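Local coordinates for protein restriction endonuclease (Mycobacterium sp., PDB 4F0Q) that probably recognises DNA carrying methylated cytosine and cuts it with a magnesium-dependent nuclease domain, working as a tetramer, at residues A[305-308]-A[309-313]; A[363-367]-A[368-372]; A[407-410]-A[411-415]. One frame throughout, in Å; residues are numbered along the deposited sequence.

Contact 1. Residues A[305-308]-A[309-313]; sequences SRVA and AEVFR
The Phe312 ring comes obliquely against the carbonyl oxygen of Ala308, one turn earlier, with CD2 lying 3.1 Å from Ala308 O. Set anti to its own carbonyl carbon (chi1 -79°), CG carries the ring back along the helix rather than straight outward, and the oxygen it approaches already accepts the backbone N-H of Phe312. Val307 and Val311 also follow one another a turn apart, the CG1 methyl of Val307 standing 4.2 Å from CG2 of Val311, which also rests on Val307 O. Helix 297-314, which all of this belongs to, packs against the mixed sheet of the PDDEXK-type nuclease domain. Ala308 and Phe312 meet strand 335-342, while Val307 and Val311 face helix 411-425. Four successive i to i+4 bonds, Ala309 N to Ser305 O through Phe312 N to Ala308 O, hold the turns together. Glu310 and Arg313 form a salt bridge: Arg313 NE reaches Glu310 OE1 at 3.1 Å from above the carboxylate plane, and Arg313 NH2 lies 3.0 Å from Glu310 OE2. The guanidinium of Arg306 instead turns to Glu440 and Ser436.

Contact 2. Residues A[363-367]-A[368-372]; sequences SSVSP and EQVAR
Gln369 runs extended beyond CG alongside Ser366, its CG and CD each 3.2 Å from Ser366 OG while its amide oxygen turns to the Ser366 backbone. There OE1 accepts the N-H of Ser366 at 3.0 Å. This donor stands well above the amide plane, 64° out of it, so the bond is made over the face of the C=O group. In return Gln369 N donates to Ser366 OG at 3.3 Å with an N-H...O angle of 154°. The two reciprocal bonds form a capping box at the start of helix 367-374, with Ser366 as the N-cap residue. Its OG sits between the backbone N and the carbonyl carbon (chi1 72°), which directs the hydroxyl at the first turn. The regular i to i+4 pattern appears in the bond from Ala371 N to Pro367 O, whereas those from Gln369 N and Val370 N to Ser366 O are weak.

Glu368 bends at chi2 and brings OE1 to within 3.0 Å of Ser366 OG. Its other oxygen, OE2, reaches across to another copy of the protein, where it forms a salt bridge with Arg372 of the third subunit, placing this helix start at a subunit interface. Val365 CG1 touches Gln369 OE1 at 3.2 Å, the two side chains crossing obliquely. Strand 364-365 runs parallel to strand 390-391, to which Val365 is tied by backbone bonds with Ser390 and Ser392; Val365 also packs on Tyr385 and Thr387 of strand 381-387, and Pro367 lies against Glu398 of helix 393-401.

Contact 3. Residues A[407-410]-A[411-415]; sequences VLIA and GGTLA
Ile409 and Thr413 meet through their methyl groups, CG2 to CG2 at 3.9 Å, with the side chains crossing at about a right angle. The contact marks a strand-to-helix turn in the nuclease domain: strand 406-409, outermost within this chain in its five-stranded mixed sheet, gives way to helix 411-425 through the single N-cap residue Ala410. The same Ile409 methyl lies 3.9 Å from Leu414 N and 4.3 Å from Leu414 CB, resting on the first turn of the helix. In both Ile409 and Thr413 this CG2 stands anti to the backbone N, and for Thr413 (chi1 -54°) that choice sends OG1 the other way, beside its own nitrogen, so that one branch packs on isoleucine while the other makes a polar contact.

The first helical turn is closed by Leu414 N, which donates to Ala410 O at 2.9 Å. Leu414 CB also lies against this oxygen, at 3.2 Å.

Beyond this shell, strand 381-387 holds the strand end by backbone bonds from Ile409 to Tyr385 and Thr387, and Gly411 is bonded to Gly389. Helix 297-314 covers the apolar face, while Leu414 also reaches Leu289 of helix 281-292. Thr413 also packs on Lys345 of the second subunit. Ala410 has no polar side chain to cap the helix; a water bridges the strand end and Thr413, donating to Leu408 O at 3.0 Å, accepting from Ala410 N at 3.2 Å and hydrogen-bonding to Thr413 OG1 at 2.9 Å.

Read from the N terminus, the three contacts follow in series, and none nests within or crosses another. Contact 1 spans successive turns inside helix 297-314, contact 2 closes the passage from strand 364-365 into helix 367-374, and contact 3 closes that from strand 406-409 into helix 411-425. Contacts 1 and 3 touch: Phe312 CZ lies 3.6 Å from Val407 CG2, and Val307 CG2 lies 3.8 Å from Leu414 CD1, joining helix 297-314 to strand 406-409 and helix 411-425. Contact 2 stays apart, its centre about 14 Å from that of contact 3, and faces the third subunit, whereas the other two reach the second.

Contact 1. Residues A[305-308]-A[309-313]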
# COMPACT_ATOMS: atom_id res chain seq x y z
N SER A 305 7.22 16.34 5.47
CA SER A 305 5.82 15.93 5.33
C SER A 305 5.20 16.57 4.09
O SER A 305 4.54 15.89 3.29
CB SER A 305 5.01 16.29 6.58
OG SER A 305 4.97 17.70 6.77
N ARG A 306 5.43 17.86 3.91
CA ARG A 306 4.91 18.56 2.74
C ARG A 306 5.50 18.02 1.43
O ARG A 306 4.79 17.81 0.45
CB ARG A 306 5.16 20.07 2.85
CG ARG A 306 4.38 20.74 3.97
CD ARG A 306 4.57 22.24 3.96
NE ARG A 306 3.80 22.90 5.01
CZ ARG A 306 3.78 24.21 5.22
NH1 ARG A 306 4.49 25.02 4.44
NH2 ARG A 306 3.05 24.71 6.20
N VAL A 307 6.81 17.79 1.44
CA VAL A 307 7.52 17.25 0.29
C VAL A 307 7.02 15.85 -0.05
O VAL A 307 6.84 15.52 -1.22
CB VAL A 307 9.05 17.22 0.53
CG1 VAL A 307 9.75 16.36 -0.52
CG2 VAL A 307 9.61 18.63 0.52
N ALA A 308 6.79 15.04 0.97
CA ALA A 308 6.24 13.70 0.78
C ALA A 308 4.86 13.79 0.14
O ALA A 308 4.56 13.07 -0.81
CB ALA A 308 6.17 12.96 2.11
N ALA A 309 4.03 14.69 0.67
CA ALA A 309 2.70 14.92 0.11
C ALA A 309 2.78 15.28 -1.37
O ALA A 309 2.02 14.76 -2.19
CB ALA A 309 1.99 16.01 0.89
N GLU A 310 3.70 16.17 -1.71
CA GLU A 310 3.89 16.61 -3.09
C GLU A 310 4.33 15.46 -4.00
O GLU A 310 3.79 15.27 -5.09
CB GLU A 310 4.90 17.76 -3.16
CG GLU A 310 5.13 18.30 -4.56
CD GLU A 310 3.90 18.99 -5.14
OE1 GLU A 310 3.07 19.49 -4.35
OE2 GLU A 310 3.77 19.03 -6.38
N VAL A 311 5.31 14.69 -3.53
CA VAL A 311 5.83 13.55 -4.27
C VAL A 311 4.74 12.52 -4.54
O VAL A 311 4.64 11.98 -5.63
CB VAL A 311 7.01 12.89 -3.53
CG1 VAL A 311 7.36 11.55 -4.15
CG2 VAL A 311 8.22 13.80 -3.52
N PHE A 312 3.91 12.27 -3.53
CA PHE A 312 2.80 11.35 -3.69
C PHE A 312 1.73 11.87 -4.65
O PHE A 312 1.23 11.11 -5.48
CB PHE A 312 2.18 10.97 -2.34
CG PHE A 312 2.97 9.94 -1.59
CD1 PHE A 312 3.15 8.66 -2.11
CD2 PHE A 312 3.53 10.23 -0.36
CE1 PHE A 312 3.87 7.71 -1.42
CE2 PHE A 312 4.26 9.29 0.34
CZ PHE A 312 4.43 8.02 -0.20
N ARG A 313 1.38 13.15 -4.54
CA ARG A 313 0.38 13.71 -5.44
C ARG A 313 0.89 13.78 -6.88
O ARG A 313 0.11 13.83 -7.82
CB ARG A 313 -0.06 15.10 -4.98
CG ARG A 313 0.65 16.27 -5.64
CD ARG A 313 -0.18 17.53 -5.58
NE ARG A 313 0.58 18.72 -5.96
CZ ARG A 313 0.60 19.24 -7.18
NH1 ARG A 313 -0.08 18.67 -8.16
NH2 ARG A 313 1.30 20.34 -7.42

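Contact 2. Residues A[363-367]-A[368-372]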
# COMPACT_ATOMS: atom_id res chain seq x y z
N SER A 363 26.84 12.54 3.17
CA SER A 363 26.64 11.43 4.09
C SER A 363 25.54 10.49 3.59
O SER A 363 24.76 10.85 2.72
CB SER A 363 26.31 11.93 5.50
OG SER A 363 27.41 12.61 6.07
N SER A 364 25.49 9.29 4.16
CA SER A 364 24.56 8.28 3.69
C SER A 364 23.69 7.71 4.82
O SER A 364 24.07 7.77 5.99
CB SER A 364 25.31 7.15 2.99
OG SER A 364 24.42 6.33 2.26
N VAL A 365 22.53 7.18 4.45
CA VAL A 365 21.61 6.58 5.42
C VAL A 365 21.78 5.07 5.49
O VAL A 365 21.68 4.37 4.47
CB VAL A 365 20.15 6.93 5.09
CG1 VAL A 365 19.19 6.12 5.96
CG2 VAL A 365 19.90 8.42 5.25
N SER A 366 22.03 4.56 6.69
CA SER A 366 22.32 3.15 6.90
C SER A 366 21.07 2.28 6.79
O SER A 366 19.95 2.78 6.92
CB SER A 366 22.96 2.95 8.28
OG SER A 366 22.02 3.14 9.31
N PRO A 367 21.25 0.97 6.53
CA PRO A 367 20.12 0.03 6.49
C PRO A 367 19.36 -0.06 7.82
O PRO A 367 18.16 -0.32 7.82
CB PRO A 367 20.79 -1.32 6.17
CG PRO A 367 22.25 -1.11 6.45
CD PRO A 367 22.51 0.32 6.14
N GLU A 368 20.06 0.14 8.93
CA GLU A 368 19.42 0.14 10.24
C GLU A 368 18.43 1.30 10.35
O GLU A 368 17.32 1.13 10.85
CB GLU A 368 20.46 0.25 11.36
CG GLU A 368 21.40 -0.94 11.47
CD GLU A 368 22.75 -0.68 10.82
OE1 GLU A 368 22.95 0.43 10.29
OE2 GLU A 368 23.61 -1.59 10.85
N GLN A 369 18.84 2.46 9.86
CA GLN A 369 18.03 3.67 9.94
C GLN A 369 16.73 3.56 9.15
O GLN A 369 15.70 4.07 9.59
CB GLN A 369 18.85 4.88 9.48
CG GLN A 369 19.95 5.28 10.45
CD GLN A 369 21.01 6.17 9.83
OE1 GLN A 369 20.93 6.51 8.65
NE2 GLN A 369 22.01 6.53 10.62
N VAL A 370 16.77 2.90 8.00
CA VAL A 370 15.55 2.68 7.23
C VAL A 370 14.72 1.54 7.83
O VAL A 370 13.49 1.60 7.87
CB VAL A 370 15.87 2.34 5.76
CG1 VAL A 370 14.59 2.16 4.95
CG2 VAL A 370 16.74 3.43 5.14
N ALA A 371 15.42 0.52 8.33
CA ALA A 371 14.74 -0.61 8.96
C ALA A 371 13.98 -0.19 10.21
O ALA A 371 13.00 -0.84 10.58
CB ALA A 371 15.74 -1.71 9.29
N ARG A 372 14.42 0.89 10.85
CA ARG A 372 13.73 1.39 12.03
C ARG A 372 12.34 1.91 11.68
O ARG A 372 11.44 1.90 12.51
CB ARG A 372 14.55 2.49 12.71
CG ARG A 372 14.05 2.84 14.10
CD ARG A 372 14.89 3.92 14.76
NE ARG A 372 14.43 4.21 16.11
CZ ARG A 372 14.90 5.19 16.87
NH1 ARG A 372 15.85 5.99 16.40
NH2 ARG A 372 14.42 5.38 18.09

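Contact 3. Residues A[407-410]-A[411-415]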
# COMPACT_ATOMS: atom_id res chain seq x y z
N VAL A 407 9.05 4.52 0.34
CA VAL A 407 9.41 5.48 -0.69
C VAL A 407 10.66 6.24 -0.28
O VAL A 407 10.73 6.79 0.82
CB VAL A 407 8.26 6.48 -0.95
CG1 VAL A 407 8.67 7.51 -1.99
CG2 VAL A 407 7.00 5.75 -1.38
N LEU A 408 11.65 6.26 -1.17
CA LEU A 408 12.92 6.93 -0.88
C LEU A 408 12.98 8.32 -1.49
O LEU A 408 12.82 8.49 -2.69
CB LEU A 408 14.09 6.09 -1.38
CG LEU A 408 14.27 4.71 -0.75
CD1 LEU A 408 15.54 4.04 -1.26
CD2 LEU A 408 14.28 4.80 0.77
N ILE A 409 13.22 9.32 -0.64
CA ILE A 409 13.40 10.69 -1.09
C ILE A 409 14.75 11.23 -0.63
O ILE A 409 14.90 11.67 0.51
CB ILE A 409 12.28 11.61 -0.58
CG1 ILE A 409 10.91 11.05 -0.97
CG2 ILE A 409 12.45 13.02 -1.14
CD1 ILE A 409 9.74 11.93 -0.57
N ALA A 410 15.74 11.17 -1.52
CA ALA A 410 17.09 11.61 -1.21
C ALA A 410 17.30 13.08 -1.58
O ALA A 410 16.33 13.80 -1.83
CB ALA A 410 18.11 10.73 -1.92
N GLY A 411 18.56 13.50 -1.62
CA GLY A 411 18.91 14.89 -1.83
C GLY A 411 18.41 15.51 -3.13
O GLY A 411 17.88 16.62 -3.12
N GLY A 412 18.59 14.80 -4.23
CA GLY A 412 18.18 15.30 -5.53
C GLY A 412 16.68 15.45 -5.64
O GLY A 412 16.18 16.50 -6.07
N THR A 413 15.96 14.41 -5.25
CA THR A 413 14.50 14.42 -5.28
C THR A 413 13.95 15.51 -4.36
O THR A 413 13.02 16.23 -4.73
CB THR A 413 13.92 13.06 -4.86
OG1 THR A 413 14.49 12.03 -5.67
CG2 THR A 413 12.41 13.05 -5.02
N LEU A 414 14.53 15.62 -3.17
CA LEU A 414 14.13 16.64 -2.21
C LEU A 414 14.34 18.04 -2.76
O LEU A 414 13.47 18.90 -2.66
CB LEU A 414 14.91 16.48 -0.90
CG LEU A 414 14.75 17.61 0.12
CD1 LEU A 414 13.33 17.68 0.65
CD2 LEU A 414 15.75 17.46 1.26
N ALA A 415 15.51 18.28 -3.36
CA ALA A 415 15.85 19.58 -3.91
C ALA A 415 14.92 19.95 -5.07
O ALA A 415 14.40 21.07 -5.12
CB ALA A 415 17.29 19.60 -4.37
O HOH W 1 15.13 9.59 -4.19